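Local coordinates for protein Ser-thr phosphatase MSPP (Mycobacterium smegmatis, PDB 2JFS) that probably removes phosphate from phosphoserine and phosphothreonine in proteins as a metal-dependent phosphatase of the PP2C family, holding manganese ions in its active site, at residues Y32-G37 and T227-D232; D112-R117 and L182-G187; P105-I110 and D169-D174. All coordinates share one frame; numbering follows the deposited sequence.

The three contacts mark out the beta sandwich. Contact 1 (32-37 with 227-232) joins one sheet to the other across the core, with both segments buried and no hydrogen bond between them. Contact 2 (112-117 with 182-187) is an antiparallel pairing within the sheet that holds strand 226-233; its centre is about 7 Å from that of contact 1. Contact 3 (105-110 with 169-174), centred about 14 Å from contact 1 and about 13 Å from contact 2, forms the margin of the second sheet. Along the chain, contacts 2 and 3 interleave, both between the segments of contact 1. D36 of strand 31-38 and D186 just after strand 180-184 bind one shared manganese ion, so both sheets contribute to one metal site.

Contact 1 (Y32-G37 and T227-D232); sequences YAVADG and TVVVID. With MN (manganese (II) ion), chain B; MN (manganese (II) ion), chain C.
The side chain of I231 lies over one face of the Y32 ring: its CG1 stands 4.0 Å from the ring centroid and 14° off the normal, a CH-pi contact displaced toward the rim. I231 CD1 continues to the root of the ring, 3.6 Å from Y32 CG. V229 meets the same tyrosine at about a right angle, its CG1 3.9 Å from Y32 CD1, while its other methyl turns to V34, two residues further along the strand. There V229 CG2 and V34 CG2 are 3.7 Å apart, the two valines sliding past each other in opposite directions. With CG1 anti to the backbone N (chi1 174°), V229 can divide its branches between Y32 and V34. T227 adds its CG2 near V34, while its hydroxyl is hydrogen-bonded to D23 and T12. The axes of the two segments, nearly antiparallel at 167°, come no closer than 7.4 Å, and no hydrogen bond crosses, so apolar side chains make this interface. Farther along strand 31-38, D36 bridges two manganese ions: OD1 lies 2.1 Å from one, and OD2 lies 2.2 Å from the other. The carbonyl O of G37 joins D36 OD1 on the first ion; D186 and D224 join OD2 on the second. Facing sheets with a bridging aspartate beyond their packed core are characteristic of the PP2C beta sandwich and its binuclear metal centre.

Contact 2 (D112-R117 and L182-G187); sequences DSPLYR and LISSDG. With MN (manganese (II) ion), chain D; MN (manganese (II) ion), chain C.
L115 and I183 form an antiparallel non-hydrogen-bonded pair with CA atoms 4.5 Å apart, next to the hydrogen-bonded pair Y116-L182. The latter is closed by Y116 N to L182 O at 2.8 Å and L182 N to Y116 O at 2.9 Å; S184 N to P114 O, at 3.0 Å, extends the pairing. On one face, L115 CD1 meets I183 CG1 at 4.0 Å; on the other, the CB atoms of Y116 and L182 approach. Beyond the strands, D186 spans two manganese ions, OD1 binding one and OD2 the other, each at 2.1 Å. D112 OD2 comes within 3.3 Å of D186 OD2, two acceptors with carboxylate planes 47° apart. One water donates to D112 OD1 and accepts from S113 OG and D186 N, tying the loops together; S113 OG is also hydrogen-bonded to T91 OG1. A second donates to D112 OD2 at 2.6 Å and binds a manganese ion, making D112 a second-shell residue for that metal here. H154 is another ligand of this ion. Within the sheet, strand 115-119 is flanked by 122-125, and strand 180-184 by 226-233; L115 and I183 face V95 of strand 89-96 in the opposing sheet.

Contact 3 (P105-I110 and D169-D174); sequences PLVVNI and DVFGID
V107 and F171 lie side by side and point the same way: V107 CG1 (chi1 63°) and F171 CG (chi1 66°) each sit between their own backbone N and carbonyl carbon. These torsions set V107 CG1 over one face of the phenyl ring; the modelled separation is too short to be trusted in detail, and V107 has a second conformer. N109 OD1 approaches the ring edge in plane, 3.8 Å from F171 CE2. The same amide oxygen lies 3.3 Å from D169 CB and accepts from a water that also donates to D169 OD2. This bridge links groups whose amide and carboxylate planes are 67° apart; D169 OD1 turns to a salt bridge with R158. On the other face, L106 CD1 meets V170 CG1 at 4.0 Å, and V108 CG1 lies near V170 CG2. The backbones form regular antiparallel pairs. V107 and F171 exchange two hydrogen bonds, each 2.9 Å between N and O, and N109 and D169 exchange two more. At the far end, I173 N reaches P105 O at 3.0 Å from above the carbonyl plane, while I173 CD1 packs on P105 CB. Strand 169-172 is the outermost of its sheet within the chain, with 106-110 between it and 89-96. Helix 63-81 lies against L106, V108 and V170, whereas V107 faces L115 of strand 115-119 in the opposing sheet.

Contact 1 (Y32-G37 and T227-D232)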
# COMPACT_ATOMS: atom_id res chain seq x y z
N TYR A 32 5.97 -8.03 -0.28
CA TYR A 32 5.79 -6.83 -1.08
C TYR A 32 5.05 -5.83 -0.23
O TYR A 32 4.11 -6.19 0.47
CB TYR A 32 4.97 -7.17 -2.32
CG TYR A 32 5.70 -8.17 -3.18
CD1 TYR A 32 6.58 -7.75 -4.17
CD2 TYR A 32 5.56 -9.54 -2.96
CE1 TYR A 32 7.30 -8.68 -4.94
CE2 TYR A 32 6.26 -10.47 -3.72
CZ TYR A 32 7.13 -10.02 -4.71
OH TYR A 32 7.87 -10.93 -5.47
N ALA A 33 5.42 -4.55 -0.31
CA ALA A 33 4.75 -3.54 0.53
C ALA A 33 4.88 -2.13 0.00
O ALA A 33 5.84 -1.81 -0.76
CB ALA A 33 5.32 -3.60 1.96
N VAL A 34 3.91 -1.29 0.36
CA VAL A 34 3.98 0.14 0.15
C VAL A 34 3.74 0.80 1.50
O VAL A 34 2.90 0.34 2.29
CB VAL A 34 2.92 0.61 -0.85
CG1 VAL A 34 2.86 2.13 -0.91
CG2 VAL A 34 3.24 0.07 -2.24
N ALA A 35 4.46 1.89 1.75
CA ALA A 35 4.23 2.72 2.94
C ALA A 35 4.18 4.19 2.50
O ALA A 35 5.09 4.65 1.83
CB ALA A 35 5.37 2.50 3.99
N ASP A 36 3.09 4.88 2.83
CA ASP A 36 2.89 6.28 2.46
C ASP A 36 3.05 7.15 3.70
O ASP A 36 2.20 7.18 4.58
CB ASP A 36 1.50 6.44 1.83
CG ASP A 36 1.22 7.86 1.41
OD1 ASP A 36 2.01 8.76 1.76
OD2 ASP A 36 0.16 8.03 0.77
N GLY A 37 4.21 7.78 3.81
CA GLY A 37 4.52 8.61 4.96
C GLY A 37 3.82 9.97 4.94
O GLY A 37 3.48 10.52 3.88
N THR A 227 3.30 5.53 -5.82
CA THR A 227 4.15 4.37 -5.70
C THR A 227 3.29 3.15 -5.96
O THR A 227 2.15 3.05 -5.45
CB THR A 227 4.77 4.33 -4.31
OG1 THR A 227 5.52 5.54 -4.17
CG2 THR A 227 5.73 3.14 -4.13
N VAL A 228 3.81 2.24 -6.75
CA VAL A 228 3.04 1.07 -7.16
C VAL A 228 3.93 -0.17 -7.17
O VAL A 228 5.11 -0.10 -7.51
CB VAL A 228 2.42 1.27 -8.57
CG1 VAL A 228 1.29 2.31 -8.49
CG2 VAL A 228 3.49 1.71 -9.57
N VAL A 229 3.33 -1.29 -6.79
CA VAL A 229 4.00 -2.58 -6.79
C VAL A 229 3.06 -3.53 -7.51
O VAL A 229 1.90 -3.67 -7.10
CB VAL A 229 4.28 -3.09 -5.35
CG1 VAL A 229 4.84 -4.53 -5.38
CG2 VAL A 229 5.19 -2.08 -4.58
N VAL A 230 3.55 -4.18 -8.57
CA VAL A 230 2.71 -5.11 -9.35
C VAL A 230 3.27 -6.53 -9.24
O VAL A 230 4.48 -6.72 -9.46
CB VAL A 230 2.59 -4.69 -10.84
CG1 VAL A 230 1.95 -5.80 -11.72
CG2 VAL A 230 1.81 -3.35 -10.95
N ILE A 231 2.40 -7.50 -8.92
CA ILE A 231 2.83 -8.88 -8.68
C ILE A 231 1.97 -9.78 -9.57
O ILE A 231 0.75 -9.80 -9.44
CB ILE A 231 2.64 -9.29 -7.19
CG1 ILE A 231 3.30 -8.28 -6.25
CG2 ILE A 231 3.15 -10.73 -6.94
CD1 ILE A 231 2.54 -8.13 -4.94
N ASP A 232 2.62 -10.52 -10.46
CA ASP A 232 1.91 -11.52 -11.24
C ASP A 232 2.05 -12.89 -10.61
O ASP A 232 3.16 -13.32 -10.26
CB ASP A 232 2.45 -11.55 -12.68
CG ASP A 232 1.85 -10.45 -13.56
OD1 ASP A 232 0.70 -10.01 -13.31
OD2 ASP A 232 2.56 -10.02 -14.49
MN MN B . 2.46 10.77 1.98
MN MN C . -0.29 9.84 -0.42
O HOH W 1 3.46 12.87 2.09
O HOH W 2 1.21 11.46 0.19
O HOH W 3 3.99 10.26 0.43
O HOH W 4 1.28 8.99 -1.74

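Contact 2 (D112-R117 and L182-G187)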
# COMPACT_ATOMS: atom_id res chain seq x y z
N ASP A 112 -4.45 4.00 4.13
CA ASP A 112 -5.21 4.15 2.87
C ASP A 112 -4.40 3.86 1.60
O ASP A 112 -4.69 4.43 0.55
CB ASP A 112 -5.86 5.54 2.76
CG ASP A 112 -4.84 6.67 2.66
OD1 ASP A 112 -3.62 6.40 2.76
OD2 ASP A 112 -5.28 7.85 2.51
N SER A 113 -3.47 2.90 1.70
CA SER A 113 -2.69 2.51 0.52
C SER A 113 -3.27 1.20 0.02
O SER A 113 -3.04 0.16 0.63
CB SER A 113 -1.20 2.32 0.88
OG SER A 113 -0.63 3.54 1.36
N PRO A 114 -4.06 1.20 -1.05
CA PRO A 114 -4.85 0.01 -1.34
C PRO A 114 -4.13 -1.16 -1.98
O PRO A 114 -3.10 -0.99 -2.66
CB PRO A 114 -5.97 0.55 -2.25
CG PRO A 114 -5.95 2.05 -1.98
CD PRO A 114 -4.43 2.34 -1.91
N LEU A 115 -4.67 -2.34 -1.73
CA LEU A 115 -4.35 -3.53 -2.50
C LEU A 115 -5.52 -3.83 -3.43
O LEU A 115 -6.68 -3.87 -2.97
CB LEU A 115 -4.08 -4.73 -1.61
CG LEU A 115 -4.09 -6.12 -2.30
CD1 LEU A 115 -2.78 -6.29 -3.01
CD2 LEU A 115 -4.26 -7.25 -1.30
N TYR A 116 -5.21 -4.08 -4.70
CA TYR A 116 -6.20 -4.47 -5.72
C TYR A 116 -5.84 -5.82 -6.29
O TYR A 116 -4.64 -6.17 -6.40
CB TYR A 116 -6.22 -3.48 -6.90
CG TYR A 116 -7.00 -2.20 -6.67
CD1 TYR A 116 -8.31 -2.05 -7.14
CD2 TYR A 116 -6.42 -1.12 -6.00
CE1 TYR A 116 -9.02 -0.86 -6.94
CE2 TYR A 116 -7.13 0.07 -5.78
CZ TYR A 116 -8.43 0.19 -6.26
OH TYR A 116 -9.11 1.36 -6.05
N ARG A 117 -6.86 -6.60 -6.64
CA ARG A 117 -6.69 -7.80 -7.44
C ARG A 117 -7.17 -7.48 -8.86
O ARG A 117 -8.25 -6.87 -9.06
CB ARG A 117 -7.45 -9.00 -6.87
CG ARG A 117 -7.21 -10.30 -7.65
CD ARG A 117 -8.16 -11.44 -7.22
NE ARG A 117 -9.53 -10.96 -7.34
CZ ARG A 117 -10.47 -11.07 -6.40
NH1 ARG A 117 -10.22 -11.70 -5.25
NH2 ARG A 117 -11.67 -10.55 -6.63
N LEU A 182 -1.95 -5.53 -7.24
CA LEU A 182 -1.36 -4.19 -7.28
C LEU A 182 -1.47 -3.57 -5.90
O LEU A 182 -2.57 -3.46 -5.37
CB LEU A 182 -2.14 -3.30 -8.27
CG LEU A 182 -1.91 -1.79 -8.17
CD1 LEU A 182 -0.49 -1.45 -8.61
CD2 LEU A 182 -2.91 -0.99 -9.01
N ILE A 183 -0.34 -3.19 -5.32
CA ILE A 183 -0.35 -2.35 -4.12
C ILE A 183 0.02 -0.94 -4.51
O ILE A 183 0.97 -0.76 -5.28
CB ILE A 183 0.66 -2.82 -3.06
CG1 ILE A 183 0.69 -4.35 -2.93
CG2 ILE A 183 0.37 -2.10 -1.75
CD1 ILE A 183 1.87 -4.82 -2.06
N SER A 184 -0.71 0.06 -4.05
CA SER A 184 -0.33 1.41 -4.41
C SER A 184 -0.51 2.38 -3.27
O SER A 184 -1.30 2.14 -2.35
CB SER A 184 -1.12 1.92 -5.61
OG SER A 184 -2.41 2.33 -5.23
N SER A 185 0.22 3.47 -3.30
CA SER A 185 -0.15 4.59 -2.41
C SER A 185 -1.40 5.27 -3.00
O SER A 185 -1.77 5.06 -4.19
CB SER A 185 1.01 5.59 -2.25
OG SER A 185 1.35 6.17 -3.52
N ASP A 186 -2.03 6.12 -2.19
CA ASP A 186 -3.22 6.80 -2.65
C ASP A 186 -2.98 7.80 -3.78
O ASP A 186 -3.93 8.24 -4.41
CB ASP A 186 -3.95 7.47 -1.48
CG ASP A 186 -3.17 8.59 -0.84
OD1 ASP A 186 -1.96 8.78 -1.09
OD2 ASP A 186 -3.82 9.33 -0.07
N GLY A 187 -1.71 8.11 -4.07
CA GLY A 187 -1.43 9.08 -5.13
C GLY A 187 -1.92 8.63 -6.49
O GLY A 187 -2.23 9.46 -7.34
MN MN D . -3.48 11.17 0.83
MN MN C . -0.29 9.84 -0.42
O HOH W 5 -1.60 5.99 0.67
O HOH W 6 -4.26 10.21 2.76
O HOH W 2 1.21 11.46 0.19
O HOH W 4 1.28 8.99 -1.74
O HOH W 7 -2.96 13.15 1.71
O HOH W 8 -2.90 11.93 -1.21

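Contact 3 (P105-I110 and D169-D174)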
# COMPACT_ATOMS: atom_id res chain seq x y z
N PRO A 105 -1.44 -16.72 0.40
CA PRO A 105 -1.20 -15.26 0.41
C PRO A 105 -1.95 -14.50 1.52
O PRO A 105 -3.11 -14.81 1.79
CB PRO A 105 -1.69 -14.83 -0.98
CG PRO A 105 -1.45 -16.07 -1.82
CD PRO A 105 -1.83 -17.21 -0.93
N LEU A 106 -1.26 -13.56 2.18
CA LEU A 106 -1.80 -12.82 3.33
C LEU A 106 -1.55 -11.33 3.15
O LEU A 106 -0.47 -10.92 2.74
CB LEU A 106 -1.11 -13.29 4.61
CG LEU A 106 -1.64 -12.80 5.96
CD1 LEU A 106 -3.01 -13.41 6.33
CD2 LEU A 106 -0.63 -13.08 7.07
N VAL A 107 -2.57 -10.53 3.43
CA VAL A 107 -2.43 -9.07 3.40
C VAL A 107 -2.57 -8.50 4.81
O VAL A 107 -3.39 -8.98 5.62
CB VAL A 107 -3.36 -8.37 2.36
CG1 VAL A 107 -4.79 -8.58 2.71
CG2 VAL A 107 -3.06 -6.88 2.26
N VAL A 108 -1.74 -7.50 5.11
CA VAL A 108 -1.79 -6.74 6.35
C VAL A 108 -1.89 -5.27 5.92
O VAL A 108 -1.05 -4.83 5.14
CB VAL A 108 -0.54 -6.98 7.24
CG1 VAL A 108 -0.64 -6.17 8.54
CG2 VAL A 108 -0.38 -8.47 7.51
N ASN A 109 -2.90 -4.53 6.37
CA ASN A 109 -2.97 -3.13 5.97
C ASN A 109 -3.41 -2.19 7.09
O ASN A 109 -4.26 -2.54 7.92
CB ASN A 109 -3.84 -2.91 4.73
CG ASN A 109 -5.33 -3.06 5.01
OD1 ASN A 109 -5.81 -4.17 5.26
ND2 ASN A 109 -6.05 -1.97 4.90
N ILE A 110 -2.80 -1.01 7.09
CA ILE A 110 -3.15 0.05 8.01
C ILE A 110 -3.06 1.39 7.27
O ILE A 110 -2.02 1.73 6.68
CB ILE A 110 -2.31 0.01 9.34
CG1 ILE A 110 -2.85 1.02 10.36
CG2 ILE A 110 -0.82 0.20 9.08
CD1 ILE A 110 -2.33 0.85 11.81
N ASP A 169 -5.59 -4.37 9.76
CA ASP A 169 -6.44 -5.44 9.23
C ASP A 169 -5.50 -6.51 8.68
O ASP A 169 -4.46 -6.21 8.11
CB ASP A 169 -7.34 -4.93 8.11
CG ASP A 169 -8.48 -4.08 8.63
OD1 ASP A 169 -8.76 -4.14 9.86
OD2 ASP A 169 -9.10 -3.38 7.78
N VAL A 170 -5.86 -7.77 8.88
CA VAL A 170 -5.01 -8.90 8.52
C VAL A 170 -5.96 -9.95 7.97
O VAL A 170 -6.81 -10.46 8.74
CB VAL A 170 -4.29 -9.52 9.74
CG1 VAL A 170 -3.44 -10.73 9.32
CG2 VAL A 170 -3.43 -8.49 10.45
N PHE A 171 -5.78 -10.31 6.70
CA PHE A 171 -6.64 -11.29 6.05
C PHE A 171 -6.02 -12.08 4.89
O PHE A 171 -5.14 -11.58 4.18
CB PHE A 171 -7.97 -10.64 5.64
CG PHE A 171 -7.84 -9.60 4.57
CD1 PHE A 171 -8.13 -9.93 3.24
CD2 PHE A 171 -7.44 -8.30 4.88
CE1 PHE A 171 -8.04 -8.97 2.23
CE2 PHE A 171 -7.32 -7.32 3.86
CZ PHE A 171 -7.63 -7.66 2.55
N GLY A 172 -6.47 -13.33 4.71
CA GLY A 172 -6.03 -14.17 3.59
C GLY A 172 -6.61 -13.65 2.28
O GLY A 172 -7.77 -13.24 2.25
N ILE A 173 -5.80 -13.66 1.22
CA ILE A 173 -6.16 -13.10 -0.11
C ILE A 173 -6.77 -14.20 -0.94
O ILE A 173 -6.18 -15.27 -1.12
CB ILE A 173 -4.91 -12.53 -0.90
CG1 ILE A 173 -4.11 -11.57 -0.05
CG2 ILE A 173 -5.31 -11.78 -2.21
CD1 ILE A 173 -2.74 -11.18 -0.68
N ASP A 174 -7.98 -13.92 -1.43
CA ASP A 174 -8.63 -14.74 -2.45
C ASP A 174 -7.94 -14.47 -3.80
O ASP A 174 -8.25 -13.47 -4.48
CB ASP A 174 -10.13 -14.40 -2.53
CG ASP A 174 -10.86 -15.23 -3.60
OD1 ASP A 174 -10.38 -16.34 -3.93
OD2 ASP A 174 -11.91 -14.76 -4.12
O HOH W 9 -8.51 -4.02 5.13